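Local structure of putative reductase (5J6C) at residues 138-143 against 170-175; 73-78 against 100-105; 105-110 against 162-167. The protein is probably an FMN-dependent nitroreductase that reduces nitro compounds and may act on the antibiotic metronidazole. One frame throughout, in Å; residues are numbered along the deposited sequence.

Overall arrangement
From the N terminus, contact 2 closes first: strand 71-76 leads into helix 79-86, and the chain returns as strand 102-109 to lie antiparallel beside it. Val105 is shared by contacts 2 and 3. After strand 102-109 come helix 116-133 and strand 137-142, where contact 1 opens before contact 3 has closed. The loop 162-167, after helix 154-162, then closes contact 3, and strand 168-177 closes contact 1, so these two cross. The sheet order is 71-76, 102-109, 168-177, 137-142. Contacts 2 and 1 are its outer pairings, while contact 3 ties the inner strand 102-109 to the loop ahead of 168-177. All three touch the second subunit.

Contact 1 (138-143 against 170-175); sequences SCWIQV and VECIIS. With FMN (flavin mononucleotide), chain C.
Trp140 and Cys172 meet through complementary first torsions: the indole trails away opposite its own backbone N (chi1 176°), while the sulfur of Cys172 is held between its N and its carbonyl carbon (chi1 63°). This sets SG over the six-membered ring, 3.9 Å from its centroid, in a sulfur-aromatic contact, with CB over the five-membered ring as a CH-pi partner. The two residues lie on strands 137-142 and 168-177, an antiparallel pairing in the nitroreductase sheet that carries the FMN site. The opposite face of the indole belongs to the flavin, whose methyl C7M lies 3.5 Å above the ring plane, offset toward the rim. Trp140 is thus sandwiched between the neighbouring strand and the cofactor. Its NE1 gives a 2.8 Å hydrogen bond to OE1 of Gln142, two residues on, which, with the bonds at NE2, helps to set the turn of the Gln142 amide. NE2 binds the Arg144 carbonyl and Glu118 of the second subunit. Glu171 OE1 also lies close to that Glu118 carboxylate. On the other face of the sheet Ile141 and Ile173 sit side by side, CB to CB at 4.1 Å, and Ile141 N reaches Ile173 O at 2.7 Å. Cys139 and Ser175 form the next hydrogen-bonded pair. Cys139 SG lies 3.4 Å from N1 of the flavin, and Gln142 N gives its hydrogen to flavin O4 at 3.1 Å, nearly straight at 164°.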
# COMPACT_ATOMS: atom_id res chain seq x y z
N SER A 138 2.57 -5.22 14.49
CA SER A 138 3.46 -4.26 13.84
C SER A 138 2.83 -2.88 13.87
O SER A 138 1.64 -2.71 14.15
CB SER A 138 3.81 -4.70 12.40
OG SER A 138 2.72 -4.50 11.51
N CYS A 139 3.65 -1.87 13.57
CA CYS A 139 3.17 -0.51 13.47
C CYS A 139 3.99 0.26 12.45
O CYS A 139 5.23 0.17 12.45
CB CYS A 139 3.21 0.21 14.82
SG CYS A 139 2.24 1.73 14.73
N TRP A 140 3.31 1.00 11.59
CA TRP A 140 3.95 1.83 10.60
C TRP A 140 4.41 3.12 11.27
O TRP A 140 3.66 3.75 12.02
CB TRP A 140 2.95 2.10 9.47
CG TRP A 140 3.30 3.02 8.32
CD1 TRP A 140 3.76 4.31 8.40
CD2 TRP A 140 3.12 2.75 6.92
NE1 TRP A 140 3.90 4.84 7.13
CE2 TRP A 140 3.52 3.89 6.21
CE3 TRP A 140 2.69 1.62 6.20
CZ2 TRP A 140 3.49 3.96 4.81
CZ3 TRP A 140 2.65 1.69 4.81
CH2 TRP A 140 3.06 2.85 4.13
N ILE A 141 5.65 3.51 11.02
CA ILE A 141 6.19 4.78 11.49
C ILE A 141 6.44 5.64 10.26
O ILE A 141 7.34 5.33 9.46
CB ILE A 141 7.47 4.59 12.31
CG1 ILE A 141 7.18 3.72 13.54
CG2 ILE A 141 8.07 5.93 12.72
CD1 ILE A 141 8.41 3.34 14.29
N GLN A 142 5.65 6.70 10.09
CA GLN A 142 5.76 7.56 8.91
C GLN A 142 7.08 8.34 8.93
O GLN A 142 7.43 8.94 9.95
CB GLN A 142 4.58 8.52 8.86
CG GLN A 142 4.51 9.38 7.62
CD GLN A 142 4.34 8.58 6.33
OE1 GLN A 142 3.76 7.50 6.34
NE2 GLN A 142 4.86 9.10 5.22
N VAL A 143 7.79 8.34 7.80
CA VAL A 143 9.04 9.09 7.64
C VAL A 143 8.92 10.17 6.57
O VAL A 143 9.25 11.35 6.82
CB VAL A 143 10.23 8.15 7.32
CG1 VAL A 143 11.50 8.96 7.03
CG2 VAL A 143 10.45 7.18 8.49
N VAL A 170 13.54 7.65 2.38
CA VAL A 170 12.98 6.76 3.39
C VAL A 170 11.48 6.97 3.46
O VAL A 170 11.02 8.09 3.68
CB VAL A 170 13.63 6.97 4.77
CG1 VAL A 170 13.08 5.94 5.76
CG2 VAL A 170 15.14 6.87 4.68
N GLU A 171 10.72 5.90 3.27
CA GLU A 171 9.27 5.98 3.27
C GLU A 171 8.71 5.86 4.68
O GLU A 171 7.94 6.71 5.13
CB GLU A 171 8.67 4.89 2.37
CG GLU A 171 7.16 4.71 2.55
CD GLU A 171 6.38 5.99 2.28
OE1 GLU A 171 5.37 6.23 2.96
OE2 GLU A 171 6.79 6.76 1.39
N CYS A 172 9.11 4.82 5.40
CA CYS A 172 8.55 4.51 6.70
C CYS A 172 9.40 3.43 7.34
O CYS A 172 10.20 2.76 6.67
CB CYS A 172 7.09 4.02 6.57
SG CYS A 172 6.95 2.47 5.62
N ILE A 173 9.24 3.28 8.65
CA ILE A 173 9.79 2.15 9.40
C ILE A 173 8.62 1.28 9.86
O ILE A 173 7.62 1.79 10.37
CB ILE A 173 10.61 2.62 10.61
CG1 ILE A 173 11.55 3.77 10.21
CG2 ILE A 173 11.41 1.45 11.20
CD1 ILE A 173 12.52 4.12 11.29
N ILE A 174 8.75 -0.04 9.69
CA ILE A 174 7.79 -0.98 10.26
C ILE A 174 8.46 -1.63 11.46
O ILE A 174 9.45 -2.36 11.31
CB ILE A 174 7.34 -2.05 9.25
CG1 ILE A 174 6.82 -1.42 7.95
CG2 ILE A 174 6.26 -2.93 9.87
CD1 ILE A 174 5.51 -0.67 8.12
N SER A 175 7.93 -1.38 12.66
CA SER A 175 8.37 -2.08 13.86
C SER A 175 7.55 -3.35 14.01
O SER A 175 6.34 -3.34 13.77
CB SER A 175 8.22 -1.22 15.11
OG SER A 175 6.86 -1.08 15.44
N1 FMN C . 1.34 4.98 14.07
C2 FMN C . 2.28 5.60 14.88
O2 FMN C . 2.31 5.37 16.08
N3 FMN C . 3.21 6.48 14.35
C4 FMN C . 3.19 6.77 13.00
O4 FMN C . 4.00 7.56 12.51
C4A FMN C . 2.24 6.18 12.19
N5 FMN C . 2.25 6.48 10.85
C5A FMN C . 1.35 5.87 10.02
C6 FMN C . 1.37 6.19 8.67
C7 FMN C . 0.48 5.60 7.82
C7M FMN C . 0.51 5.93 6.36
C8 FMN C . -0.43 4.69 8.31
C8M FMN C . -1.39 4.05 7.37
C9 FMN C . -0.47 4.37 9.65
C9A FMN C . 0.43 4.97 10.52
N10 FMN C . 0.42 4.67 11.87
C10 FMN C . 1.33 5.28 12.72
C1' FMN C . -0.58 3.69 12.42
C2' FMN C . -1.97 4.32 12.57
O2' FMN C . -2.05 5.10 13.75
C3' FMN C . -3.04 3.23 12.56
O3' FMN C . -2.85 2.41 11.43
C4' FMN C . -4.46 3.81 12.52
O4' FMN C . -4.67 4.58 13.68
C5' FMN C . -5.50 2.68 12.44
O5' FMN C . -5.41 1.92 13.62
P FMN C . -5.04 0.35 13.54
O1P FMN C . -3.84 0.17 12.63
O2P FMN C . -4.70 -0.18 14.92
O3P FMN C . -6.23 -0.36 12.96

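Contact 2 (73-78 against 100-105); sequences FIVVDD and APLAIV
Ile74 and Val105 are tied in both directions, Ile74 N to Val105 O and Val105 N to Ile74 O, each 2.9 Å and both close to straight. Two residues along, Val76 and Ala103 make the second hydrogen-bonded antiparallel pair, with Val76 N 2.8 Å from Ala103 O. Between them Val75 faces Ile104 as a non-hydrogen-bonded pair. On their face Leu102, its CG pointing opposite its backbone N (chi1 176°), reaches CD1 over to strand 71-76, within 3.8 Å of Val75 CG1, and CG2 of Ile104 meets Phe73 CB at 4.0 Å. Ile74, Val76, Ala103 and Val105 share the other face, with Ile74 and Val105 touching through their CB atoms at 4.2 Å. Beyond the strand end, Asp78 is the N-cap of helix 79-86, its OD2 accepting from Lys81 N, and the backbone N of both Asp77 and Asp78 is held by Asn199 of the second subunit. Helix 79-86 covers Val76 and Ala103, and helix 49-60 covers Val75 and Ile104. This is an edge pairing of the antiparallel nitroreductase sheet: 102-109 is bonded on its other side to 168-177, while 71-76, outermost within the chain, pairs in parallel with a strand of the second subunit that continues the sheet.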
# COMPACT_ATOMS: atom_id res chain seq x y z
N PHE A 73 15.01 -2.79 1.46
CA PHE A 73 14.63 -3.04 2.85
C PHE A 73 15.88 -3.13 3.71
O PHE A 73 16.84 -3.83 3.37
CB PHE A 73 13.78 -4.31 2.94
CG PHE A 73 12.64 -4.31 1.95
CD1 PHE A 73 11.49 -3.56 2.18
CD2 PHE A 73 12.73 -5.02 0.77
CE1 PHE A 73 10.45 -3.54 1.26
CE2 PHE A 73 11.70 -5.01 -0.16
CZ PHE A 73 10.55 -4.27 0.09
N ILE A 74 15.87 -2.41 4.82
CA ILE A 74 16.93 -2.47 5.81
C ILE A 74 16.32 -3.10 7.06
O ILE A 74 15.49 -2.49 7.75
CB ILE A 74 17.54 -1.10 6.11
CG1 ILE A 74 17.97 -0.43 4.80
CG2 ILE A 74 18.73 -1.24 7.06
CD1 ILE A 74 18.53 0.97 5.00
N VAL A 75 16.73 -4.34 7.32
CA VAL A 75 16.34 -5.07 8.52
C VAL A 75 17.22 -4.60 9.67
O VAL A 75 18.45 -4.64 9.59
CB VAL A 75 16.48 -6.58 8.29
CG1 VAL A 75 16.16 -7.37 9.57
CG2 VAL A 75 15.63 -7.02 7.12
N VAL A 76 16.58 -4.19 10.77
CA VAL A 76 17.31 -3.68 11.93
C VAL A 76 16.87 -4.48 13.15
O VAL A 76 15.69 -4.50 13.49
CB VAL A 76 17.06 -2.18 12.15
CG1 VAL A 76 17.86 -1.69 13.34
CG2 VAL A 76 17.43 -1.42 10.88
N ASP A 77 17.84 -5.13 13.81
CA ASP A 77 17.58 -5.79 15.08
C ASP A 77 18.61 -5.43 16.15
O ASP A 77 18.52 -5.95 17.27
CB ASP A 77 17.52 -7.32 14.91
CG ASP A 77 18.88 -7.95 14.68
OD1 ASP A 77 19.87 -7.23 14.42
OD2 ASP A 77 18.95 -9.19 14.76
N ASP A 78 19.57 -4.58 15.82
CA ASP A 78 20.53 -4.09 16.80
C ASP A 78 19.85 -3.10 17.73
O ASP A 78 19.25 -2.12 17.28
CB ASP A 78 21.72 -3.44 16.09
CG ASP A 78 22.64 -2.73 17.05
OD1 ASP A 78 23.43 -3.42 17.73
OD2 ASP A 78 22.56 -1.49 17.14
N ALA A 100 11.09 -2.29 20.58
CA ALA A 100 10.70 -3.30 19.61
C ALA A 100 11.87 -4.25 19.37
O ALA A 100 13.03 -3.84 19.49
CB ALA A 100 10.29 -2.66 18.28
N PRO A 101 11.60 -5.52 19.06
CA PRO A 101 12.69 -6.45 18.76
C PRO A 101 13.17 -6.37 17.33
O PRO A 101 14.28 -6.83 17.03
CB PRO A 101 12.07 -7.83 19.04
CG PRO A 101 10.61 -7.63 18.67
CD PRO A 101 10.28 -6.19 19.05
N LEU A 102 12.37 -5.81 16.43
CA LEU A 102 12.67 -5.86 15.01
C LEU A 102 12.08 -4.63 14.33
O LEU A 102 11.05 -4.10 14.77
CB LEU A 102 12.12 -7.14 14.39
CG LEU A 102 12.26 -7.32 12.88
CD1 LEU A 102 13.74 -7.31 12.51
CD2 LEU A 102 11.59 -8.62 12.43
N ALA A 103 12.75 -4.17 13.28
CA ALA A 103 12.22 -3.12 12.44
C ALA A 103 12.68 -3.39 11.02
O ALA A 103 13.74 -3.97 10.79
CB ALA A 103 12.68 -1.72 12.89
N ILE A 104 11.84 -3.00 10.06
CA ILE A 104 12.21 -2.97 8.65
C ILE A 104 12.01 -1.55 8.15
O ILE A 104 10.88 -1.05 8.15
CB ILE A 104 11.39 -3.96 7.81
CG1 ILE A 104 11.53 -5.39 8.34
CG2 ILE A 104 11.83 -3.88 6.35
CD1 ILE A 104 10.70 -6.36 7.58
N VAL A 105 13.10 -0.91 7.75
CA VAL A 105 13.05 0.41 7.14
C VAL A 105 12.86 0.22 5.64
O VAL A 105 13.65 -0.49 5.00
CB VAL A 105 14.34 1.20 7.44
CG1 VAL A 105 14.27 2.61 6.84
CG2 VAL A 105 14.56 1.25 8.94
O HOH W 1 16.65 -6.61 18.67

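Contact 3 (105-110 against 162-167); sequences VIIADK and LKVPSK
Ile107 and Val164 meet tip to tip, CD1 of the isoleucine 4.0 Å from CG1 of the valine, and two residues earlier on the strand Val105 CG2 and Leu162 CD1 do the same at 3.9 Å. This is the tightly packed part: four buried aliphatic side chains bridge the space between strand 102-109 and the loop that follows helix 154-162. The two backbones run in nearly the same direction, 14° apart, but Ile107 CA and Val164 CA are 8.8 Å apart, so here the side chains alone span the distance. Ile107 can do so because its CG1 leans over the backbone between N and C (chi1 69°), and CD1 carries straight on (chi2 176°). Toward Lys110 and Ser166, the exposed side, the backbones draw together and the contacts turn polar. Lys110 N donates to Lys167 O at 3.1 Å, the one hydrogen bond joining the segments. The aliphatic stem of Lys110 bends round the same carbonyl, its CG 3.2 Å from Lys167 O, and carries NZ close to the Ser166 carbonyl, though at an angle too poor for a bond. Asp109 is buried, yet its OD1 and Lys167 NZ, 3.6 Å apart, form only a long salt bridge. The carboxylate has firmer partners in Lys112 and in the backbone N of Glu111. Around the aliphatic pairs, Ile74 of strand 71-76 packs on Leu162 and Val164, and Phe201 of the second subunit lies against Ile107 and Val164. The loop, running from helix 154-162 to strand 168-177, lies over the sheet face that carries Ile74, Val105 and Ile107.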
# COMPACT_ATOMS: atom_id res chain seq x y z
N VAL A 105 13.10 -0.91 7.75
CA VAL A 105 13.05 0.41 7.14
C VAL A 105 12.86 0.22 5.64
O VAL A 105 13.65 -0.49 5.00
CB VAL A 105 14.34 1.20 7.44
CG1 VAL A 105 14.27 2.61 6.84
CG2 VAL A 105 14.56 1.25 8.94
N ILE A 106 11.81 0.82 5.08
CA ILE A 106 11.51 0.75 3.65
C ILE A 106 12.04 2.01 2.98
O ILE A 106 11.55 3.12 3.23
CB ILE A 106 10.01 0.59 3.37
CG1 ILE A 106 9.47 -0.74 3.90
CG2 ILE A 106 9.78 0.65 1.88
CD1 ILE A 106 8.77 -0.62 5.20
N ILE A 107 13.02 1.84 2.10
CA ILE A 107 13.59 2.93 1.32
C ILE A 107 13.32 2.66 -0.15
O ILE A 107 12.96 1.54 -0.54
CB ILE A 107 15.11 3.11 1.57
CG1 ILE A 107 15.88 1.92 0.98
CG2 ILE A 107 15.40 3.31 3.06
CD1 ILE A 107 17.41 2.04 1.08
N ALA A 108 13.48 3.69 -0.97
CA ALA A 108 13.20 3.55 -2.39
C ALA A 108 14.15 4.43 -3.18
O ALA A 108 14.46 5.56 -2.77
CB ALA A 108 11.75 3.92 -2.71
N ASP A 109 14.62 3.91 -4.30
CA ASP A 109 15.44 4.66 -5.24
C ASP A 109 14.55 5.68 -5.95
O ASP A 109 13.81 5.33 -6.88
CB ASP A 109 16.11 3.70 -6.22
CG ASP A 109 17.03 4.40 -7.22
OD1 ASP A 109 17.59 3.68 -8.07
OD2 ASP A 109 17.19 5.65 -7.18
N LYS A 110 14.59 6.94 -5.50
CA LYS A 110 13.65 7.94 -6.00
C LYS A 110 14.00 8.46 -7.39
O LYS A 110 13.18 9.16 -7.99
CB LYS A 110 13.53 9.11 -5.01
CG LYS A 110 14.77 9.97 -4.81
CD LYS A 110 14.55 11.00 -3.69
CE LYS A 110 15.61 12.11 -3.68
NZ LYS A 110 16.93 11.68 -3.12
N LEU A 162 21.68 5.04 9.05
CA LEU A 162 21.84 3.76 8.37
C LEU A 162 22.78 3.82 7.17
O LEU A 162 22.89 2.84 6.43
CB LEU A 162 20.46 3.23 7.95
CG LEU A 162 19.48 3.02 9.11
CD1 LEU A 162 18.20 2.46 8.57
CD2 LEU A 162 20.08 2.07 10.16
N LYS A 163 23.44 4.96 6.96
CA LYS A 163 24.45 5.12 5.91
C LYS A 163 23.85 4.90 4.51
O LYS A 163 24.46 4.31 3.63
CB LYS A 163 25.64 4.19 6.16
CG LYS A 163 26.34 4.48 7.47
CD LYS A 163 27.18 5.75 7.33
CE LYS A 163 28.00 6.06 8.58
NZ LYS A 163 29.48 6.19 8.33
N VAL A 164 22.65 5.44 4.31
CA VAL A 164 21.91 5.28 3.06
C VAL A 164 22.34 6.34 2.07
O VAL A 164 22.32 7.53 2.40
CB VAL A 164 20.41 5.38 3.33
CG1 VAL A 164 19.63 5.23 2.03
CG2 VAL A 164 19.99 4.33 4.35
N PRO A 165 22.71 5.98 0.83
CA PRO A 165 23.07 6.99 -0.16
C PRO A 165 21.90 7.92 -0.47
O PRO A 165 20.73 7.58 -0.27
CB PRO A 165 23.47 6.17 -1.40
CG PRO A 165 23.76 4.80 -0.86
CD PRO A 165 22.85 4.61 0.30
N SER A 166 22.24 9.09 -1.00
CA SER A 166 21.27 10.17 -1.15
C SER A 166 20.26 9.93 -2.26
O SER A 166 19.21 10.57 -2.26
CB SER A 166 22.00 11.48 -1.44
OG SER A 166 22.90 11.28 -2.51
N LYS A 167 20.55 9.05 -3.22
CA LYS A 167 19.53 8.81 -4.24
C LYS A 167 18.30 8.11 -3.67
O LYS A 167 17.26 8.09 -4.34
CB LYS A 167 20.10 7.98 -5.40
CG LYS A 167 20.53 6.56 -5.05
CD LYS A 167 20.92 5.81 -6.33
CE LYS A 167 21.27 4.37 -6.03
NZ LYS A 167 21.14 3.53 -7.26